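Local coordinates for protein ribonucleoside-diphosphate reductase subunit beta (Streptococcus sanguinis, PDB 4N83) that probably supplies, as the dimetal small subunit of a class Ib ribonucleotide reductase, the oxidising cofactor needed to convert ribonucleotides into the deoxyribonucleotides of DNA, at residues R189-S192 with V193-T196; Y235-S238 with L239-V243; N143-A146 with L147-K150. All blocks are in the same frame, centred on the assembly; numbering follows the deposited sequence.

Contact 1 (R189-S192 with V193-T196); sequences RDES and VHGT. With MN (manganese (II) ion), chain I; MN (manganese (II) ion), chain J.
Glu-191 and His-194 lie one turn apart on helix 178-206, and unbroken helical backbone joins 189-192 to 193-196. Gly-195 N bonds Glu-191 O almost straight, at 3.0 Å and 171°. His-194 N reaches Asp-190 O at the same length but with a more bent N-H. Val-193 N adds a weak bond to that carbonyl. At the outer end, Thr-196 OG1 gives a hydrogen bond to Ser-192 O at 2.8 Å; its first torsion (-53°) sets the hydroxyl beside the backbone N, turned back toward the preceding turn.

The buried face carries the metal chemistry. The Glu-191 carboxylate spans two manganese ions, with OE1 2.4 Å from the ion of chain I and OE2 2.2 Å from that of chain J. A bend at chi2 (-56°) swings its end back toward His-194, whose ND1 lies 3.1 Å from Glu-191 OE1. The oxygen is in the imidazole plane, as suits an N-H bond, while the nitrogen meets it from above the carboxylate plane. His-194 is, however, a ligand of the site, and its ND1 is 3.0 Å from the manganese of chain I; coordination through ND1 would exclude the N-H bond, which is therefore uncertain. Asp-190 O sits above one face of the ring, near the rim, 3.3 Å from His-194 CG. The Asp-190 carboxylate turns to Trp-30 and to the metal ligand His-100, a second-shell link.

With Glu-157, Glu-97, Asp-66 and His-100 also binding the ions, the E-x-x-H spacing of Glu-191 and His-194 is characteristic of the ferritin-like dimetal carboxylate site.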
loop_
_atom_site.group_PDB
_atom_site.type_symbol
_atom_site.label_atom_id
_atom_site.label_comp_id
_atom_site.label_asym_id
_atom_site.label_seq_id
_atom_site.Cartn_x
_atom_site.Cartn_y
_atom_site.Cartn_z
ATOM N N ARG A 189 -12.003 12.660 -1.759
ATOM C CA ARG A 189 -12.877 11.507 -1.528
ATOM C C ARG A 189 -12.171 10.430 -0.702
ATOM O O ARG A 189 -12.779 9.829 0.185
ATOM C CB ARG A 189 -13.359 10.910 -2.855
ATOM C CG ARG A 189 -14.470 9.879 -2.700
ATOM C CD ARG A 189 -14.894 9.297 -4.038
ATOM N NE ARG A 189 -13.892 8.392 -4.602
ATOM C CZ ARG A 189 -13.997 7.784 -5.783
ATOM N NH1 ARG A 189 -15.066 7.970 -6.550
ATOM N NH2 ARG A 189 -13.026 6.979 -6.203
ATOM N N ASP A 190 -10.895 10.191 -1.000
ATOM C CA ASP A 190 -10.090 9.230 -0.241
ATOM C C ASP A 190 -9.775 9.742 1.160
ATOM O O ASP A 190 -9.902 9.001 2.135
ATOM C CB ASP A 190 -8.778 8.908 -0.970
ATOM C CG ASP A 190 -8.970 7.968 -2.146
ATOM O OD1 ASP A 190 -9.906 7.139 -2.121
ATOM O OD2 ASP A 190 -8.167 8.052 -3.098
ATOM N N GLU A 191 -9.362 11.004 1.254
ATOM C CA GLU A 191 -8.964 11.586 2.538
ATOM C C GLU A 191 -10.147 11.819 3.476
ATOM O O GLU A 191 -9.979 11.829 4.695
ATOM C CB GLU A 191 -8.180 12.890 2.334
ATOM C CG GLU A 191 -6.823 12.717 1.657
ATOM C CD GLU A 191 -5.900 11.748 2.379
ATOM O OE1 GLU A 191 -6.097 11.504 3.588
ATOM O OE2 GLU A 191 -4.971 11.218 1.735
ATOM N N SER A 192 -11.338 12.003 2.912
ATOM C CA SER A 192 -12.557 12.092 3.715
ATOM C C SER A 192 -12.803 10.786 4.472
ATOM O O SER A 192 -13.230 10.803 5.627
ATOM C CB SER A 192 -13.761 12.425 2.829
ATOM O OG SER A 192 -14.940 12.565 3.601
ATOM N N VAL A 193 -12.516 9.662 3.816
ATOM C CA VAL A 193 -12.678 8.335 4.417
ATOM C C VAL A 193 -11.525 8.000 5.370
ATOM O O VAL A 193 -11.732 7.322 6.380
ATOM C CB VAL A 193 -12.792 7.235 3.334
ATOM C CG1 VAL A 193 -12.931 5.857 3.972
ATOM C CG2 VAL A 193 -13.974 7.511 2.414
ATOM N N HIS A 194 -10.317 8.464 5.049
ATOM C CA HIS A 194 -9.151 8.252 5.918
ATOM C C HIS A 194 -9.342 8.923 7.273
ATOM O O HIS A 194 -9.118 8.305 8.316
ATOM C CB HIS A 194 -7.866 8.778 5.268
ATOM C CG HIS A 194 -7.411 7.976 4.089
ATOM N ND1 HIS A 194 -6.654 8.513 3.070
ATOM C CD2 HIS A 194 -7.616 6.679 3.760
ATOM C CE1 HIS A 194 -6.404 7.580 2.169
ATOM N NE2 HIS A 194 -6.976 6.458 2.564
ATOM N N GLY A 195 -9.752 10.189 7.245
ATOM C CA GLY A 195 -10.034 10.941 8.464
ATOM C C GLY A 195 -11.068 10.259 9.341
ATOM O O GLY A 195 -10.890 10.162 10.556
ATOM N N THR A 196 -12.141 9.775 8.719
ATOM C CA THR A 196 -13.206 9.073 9.435
ATOM C C THR A 196 -12.703 7.785 10.086
ATOM O O THR A 196 -13.035 7.500 11.238
ATOM C CB THR A 196 -14.377 8.731 8.493
ATOM O OG1 THR A 196 -14.815 9.919 7.824
ATOM C CG2 THR A 196 -15.546 8.127 9.266
HETATM MN MN MN I . -4.735 9.934 4.852
HETATM MN MN MN J . -3.201 12.350 1.083
#

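Contact 2 (Y235-S238 with L239-V243); sequences YTES and LYDTV
Leu-239 and Tyr-240 pack back on Tyr-235 and Thr-236 in a local contact near the C-terminal end of helix 211-240, before helix 246-263. Thr-236 O carries most of the backbone bonding. Tyr-240 N meets it nearly head-on at 2.8 Å, and Leu-239 N comes to it from above the carbonyl plane, 3.1 Å away. Leu-239 N also makes a weak bond to Tyr-235 O; it is thus shared between an i+3 bond and a weak i+4 bond, while Tyr-240 N keeps the i+4 pairing.

On the inward side, methyl CD1 of Leu-239 lies over one face of the Tyr-235 ring, near its hydroxyl end, 3.5 Å from CZ of that ring. With Tyr-235 CG opposite the backbone N (chi1 -178°), the ring is placed so that this face lies under the leucine. The Tyr-240 ring turns its edge to Thr-236 O, and its CD1 lies 3.9 Å from Thr-236 CG2. Lys-133 makes a cation-pi contact with Tyr-235, and the Tyr-240 hydroxyl bonds Thr-167.

The outward side is acidic. The side chains of Glu-237 and Asp-241 run side by side, their carboxylate planes 66° apart, with Glu-237 OE1 4.4 Å from Asp-241 OD2. A salt bridge from Lys-250 to Glu-237 OE2 probably offsets some of this like charge.

Leu-239 meets helix 49-78, Tyr-235 helix 128-143 and Thr-236 helix 246-263: the last turn of a helix set among the packed helices of the ribonucleotide reductase small-chain fold.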
loop_
_atom_site.group_PDB
_atom_site.type_symbol
_atom_site.label_atom_id
_atom_site.label_comp_id
_atom_site.label_asym_id
_atom_site.label_seq_id
_atom_site.Cartn_x
_atom_site.Cartn_y
_atom_site.Cartn_z
ATOM N N TYR A 235 1.129 30.980 6.033
ATOM C CA TYR A 235 1.234 30.376 4.701
ATOM C C TYR A 235 0.116 30.856 3.771
ATOM O O TYR A 235 0.325 31.002 2.566
ATOM C CB TYR A 235 1.214 28.845 4.810
ATOM C CG TYR A 235 1.361 28.115 3.488
ATOM C CD1 TYR A 235 2.602 27.998 2.867
ATOM C CD2 TYR A 235 0.260 27.536 2.864
ATOM C CE1 TYR A 235 2.739 27.331 1.660
ATOM C CE2 TYR A 235 0.387 26.865 1.658
ATOM C CZ TYR A 235 1.629 26.765 1.060
ATOM O OH TYR A 235 1.759 26.099 -0.138
ATOM N N THR A 236 -1.066 31.094 4.335
ATOM C CA THR A 236 -2.203 31.615 3.573
ATOM C C THR A 236 -1.904 33.027 3.070
ATOM O O THR A 236 -2.071 33.318 1.885
ATOM C CB THR A 236 -3.491 31.637 4.424
ATOM O OG1 THR A 236 -3.751 30.327 4.943
ATOM C CG2 THR A 236 -4.687 32.092 3.597
ATOM N N GLU A 237 -1.457 33.893 3.978
ATOM C CA GLU A 237 -1.076 35.265 3.626
ATOM C C GLU A 237 0.152 35.309 2.711
ATOM O O GLU A 237 0.317 36.252 1.935
ATOM C CB GLU A 237 -0.829 36.095 4.893
ATOM C CG GLU A 237 -2.100 36.422 5.663
ATOM C CD GLU A 237 -1.837 37.106 6.992
ATOM O OE1 GLU A 237 -0.986 38.019 7.040
ATOM O OE2 GLU A 237 -2.498 36.741 7.988
ATOM N N SER A 238 1.003 34.287 2.798
ATOM C CA SER A 238 2.174 34.167 1.925
ATOM C C SER A 238 1.805 33.890 0.462
ATOM O O SER A 238 2.602 34.162 -0.438
ATOM C CB SER A 238 3.111 33.067 2.439
ATOM O OG SER A 238 4.219 32.884 1.573
ATOM N N LEU A 239 0.609 33.349 0.231
ATOM C CA LEU A 239 0.151 33.001 -1.117
ATOM C C LEU A 239 -0.984 33.894 -1.623
ATOM O O LEU A 239 -0.887 34.470 -2.707
ATOM C CB LEU A 239 -0.318 31.543 -1.150
ATOM C CG LEU A 239 0.732 30.445 -0.966
ATOM C CD1 LEU A 239 0.064 29.078 -1.027
ATOM C CD2 LEU A 239 1.833 30.555 -2.012
ATOM N N TYR A 240 -2.049 34.007 -0.832
ATOM C CA TYR A 240 -3.336 34.536 -1.312
ATOM C C TYR A 240 -3.539 36.058 -1.204
ATOM O O TYR A 240 -4.619 36.553 -1.534
ATOM C CB TYR A 240 -4.484 33.819 -0.584
ATOM C CG TYR A 240 -4.610 32.348 -0.923
ATOM C CD1 TYR A 240 -4.003 31.373 -0.135
ATOM C CD2 TYR A 240 -5.342 31.932 -2.032
ATOM C CE1 TYR A 240 -4.120 30.027 -0.442
ATOM C CE2 TYR A 240 -5.465 30.586 -2.348
ATOM C CZ TYR A 240 -4.853 29.639 -1.551
ATOM O OH TYR A 240 -4.973 28.304 -1.861
ATOM N N ASP A 241 -2.526 36.799 -0.757
ATOM C CA ASP A 241 -2.669 38.252 -0.577
ATOM C C ASP A 241 -2.717 39.031 -1.895
ATOM O O ASP A 241 -3.446 40.019 -2.001
ATOM C CB ASP A 241 -1.564 38.817 0.332
ATOM C CG ASP A 241 -1.991 38.911 1.792
ATOM O OD1 ASP A 241 -3.149 39.300 2.062
ATOM O OD2 ASP A 241 -1.163 38.610 2.676
ATOM N N THR A 242 -1.947 38.591 -2.888
ATOM C CA THR A 242 -1.911 39.260 -4.191
ATOM C C THR A 242 -3.213 39.056 -4.969
ATOM O O THR A 242 -3.829 40.024 -5.421
ATOM C CB THR A 242 -0.727 38.774 -5.047
ATOM O OG1 THR A 242 -0.712 37.342 -5.085
ATOM C CG2 THR A 242 0.588 39.283 -4.476
ATOM N N VAL A 243 -3.621 37.797 -5.123
ATOM C CA VAL A 243 -4.897 37.470 -5.775
ATOM C C VAL A 243 -6.101 37.927 -4.942
ATOM O O VAL A 243 -7.168 38.212 -5.491
ATOM C CB VAL A 243 -5.023 35.961 -6.106
ATOM C CG1 VAL A 243 -4.054 35.582 -7.217
ATOM C CG2 VAL A 243 -4.799 35.089 -4.875
#

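Contact 3 (N143-A146 with L147-K150); sequences NGTA and LEKK
Thr-145 meets Glu-148 and Lys-149 where the short connection after helix 128-143 turns into helix 148-160. The closely packed part centres on Thr-145 O, which receives weak bonds from two amides at the new helix start: Glu-148 N at 3.0 Å with a strongly bent N-H (129°), and Lys-149 N at 3.4 Å but straighter. Between them and the threonine the chain folds through an inverse gamma turn centred on Ala-146, with Leu-147 in the N-cap position. Gly-144 belongs to this packed part too: Glu-148 OE1 lies 3.6 Å from both Gly-144 CA and Thr-145 N.

The Lys-149 side chain lies along the other side of this turn. Its CE comes within 3.4 Å of Gly-144 O and 3.6 Å of Thr-145 O. A bend at chi3 (-78°) turns the chain's end along the loop, where the CD and CE methylenes pass beside the carbonyls and NZ goes on to its salt bridge with Asp-80.

The looser side faces solvent. There the Thr-145 hydroxyl gives a weak hydrogen bond to Glu-148 OE2 over 2.9 Å, from an exposed threonine to a partly exposed glutamate. Ala-146 is likewise exposed, although its side chain touches Asp-80.

Leu-147 is buried: its side chain packs on two helices, against Phe-202 and Ala-205 of 178-206 and Leu-217 of 211-240. Glu-148 leans on Leu-217 and Trp-220 of the latter helix, and Lys-149 touches Ala-76 of helix 49-78. The turn thus seats the start of helix 148-160 among three neighbouring helices, with no strand involved.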
loop_
_atom_site.group_PDB
_atom_site.type_symbol
_atom_site.label_atom_id
_atom_site.label_comp_id
_atom_site.label_asym_id
_atom_site.label_seq_id
_atom_site.Cartn_x
_atom_site.Cartn_y
_atom_site.Cartn_z
ATOM N N ASN A 143 8.172 10.378 17.369
ATOM C CA ASN A 143 8.289 10.348 18.836
ATOM C C ASN A 143 6.968 10.285 19.616
ATOM O O ASN A 143 6.926 9.707 20.704
ATOM C CB ASN A 143 9.101 11.557 19.317
ATOM C CG ASN A 143 10.486 11.618 18.697
ATOM O OD1 ASN A 143 10.919 12.671 18.229
ATOM N ND2 ASN A 143 11.185 10.489 18.685
ATOM N N GLY A 144 5.907 10.881 19.077
ATOM C CA GLY A 144 4.603 10.914 19.751
ATOM C C GLY A 144 3.994 9.539 19.980
ATOM O O GLY A 144 4.345 8.577 19.293
ATOM N N THR A 145 3.080 9.455 20.945
ATOM C CA THR A 145 2.464 8.180 21.342
ATOM C C THR A 145 1.243 7.811 20.489
ATOM O O THR A 145 0.733 8.629 19.719
ATOM C CB THR A 145 2.050 8.194 22.830
ATOM O OG1 THR A 145 1.262 9.359 23.102
ATOM C CG2 THR A 145 3.281 8.190 23.726
ATOM N N ALA A 146 0.787 6.568 20.641
ATOM C CA ALA A 146 -0.311 6.020 19.842
ATOM C C ALA A 146 -1.659 6.650 20.192
ATOM O O ALA A 146 -2.431 6.095 20.979
ATOM C CB ALA A 146 -0.379 4.510 20.017
ATOM N N LEU A 147 -1.934 7.796 19.571
ATOM C CA LEU A 147 -3.143 8.603 19.808
ATOM C C LEU A 147 -2.859 10.018 19.319
ATOM O O LEU A 147 -3.695 10.646 18.669
ATOM C CB LEU A 147 -3.549 8.644 21.295
ATOM C CG LEU A 147 -5.044 8.556 21.622
ATOM C CD1 LEU A 147 -5.723 7.380 20.933
ATOM C CD2 LEU A 147 -5.243 8.468 23.128
ATOM N N GLU A 148 -1.665 10.505 19.651
ATOM C CA GLU A 148 -1.167 11.794 19.177
ATOM C C GLU A 148 -0.861 11.754 17.678
ATOM O O GLU A 148 -1.042 12.750 16.974
ATOM C CB GLU A 148 0.095 12.187 19.955
ATOM C CG GLU A 148 -0.132 12.406 21.447
ATOM C CD GLU A 148 1.160 12.493 22.240
ATOM O OE1 GLU A 148 2.208 12.836 21.654
ATOM O OE2 GLU A 148 1.125 12.217 23.457
ATOM N N LYS A 149 -0.394 10.602 17.201
ATOM C CA LYS A 149 -0.108 10.401 15.778
ATOM C C LYS A 149 -1.387 10.337 14.940
ATOM O O LYS A 149 -1.391 10.744 13.779
ATOM C CB LYS A 149 0.722 9.131 15.576
ATOM C CG LYS A 149 2.115 9.225 16.176
ATOM C CD LYS A 149 2.889 7.921 16.054
ATOM C CE LYS A 149 2.440 6.905 17.092
ATOM N NZ LYS A 149 3.357 5.733 17.160
ATOM N N LYS A 150 -2.464 9.826 15.533
ATOM C CA LYS A 150 -3.769 9.788 14.871
ATOM C C LYS A 150 -4.392 11.180 14.756
ATOM O O LYS A 150 -5.054 11.484 13.766
ATOM C CB LYS A 150 -4.723 8.846 15.611
ATOM C CG LYS A 150 -4.342 7.378 15.499
ATOM C CD LYS A 150 -5.354 6.478 16.189
ATOM C CE LYS A 150 -5.137 5.012 15.840
ATOM N NZ LYS A 150 -3.848 4.478 16.360
#

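From the N terminus, the chain reaches contact 3 first, in the tight connection between helices 128-143 and 148-160. Contact 1 follows within helix 178-206, and contact 2 comes last, where helix 211-240 ends. All three are local and lie in series; none closes a long loop, and none nests in or crosses another. The centre of contact 3 is about 19 Å from that of contact 1, and helix 148-160 runs on from it to the metal ligand Glu-157. Contact 2 is centred about 27 Å from contact 1 and 32 Å from contact 3. Helix 211-240 touches contact 3 through Leu-217 before it ends at contact 2.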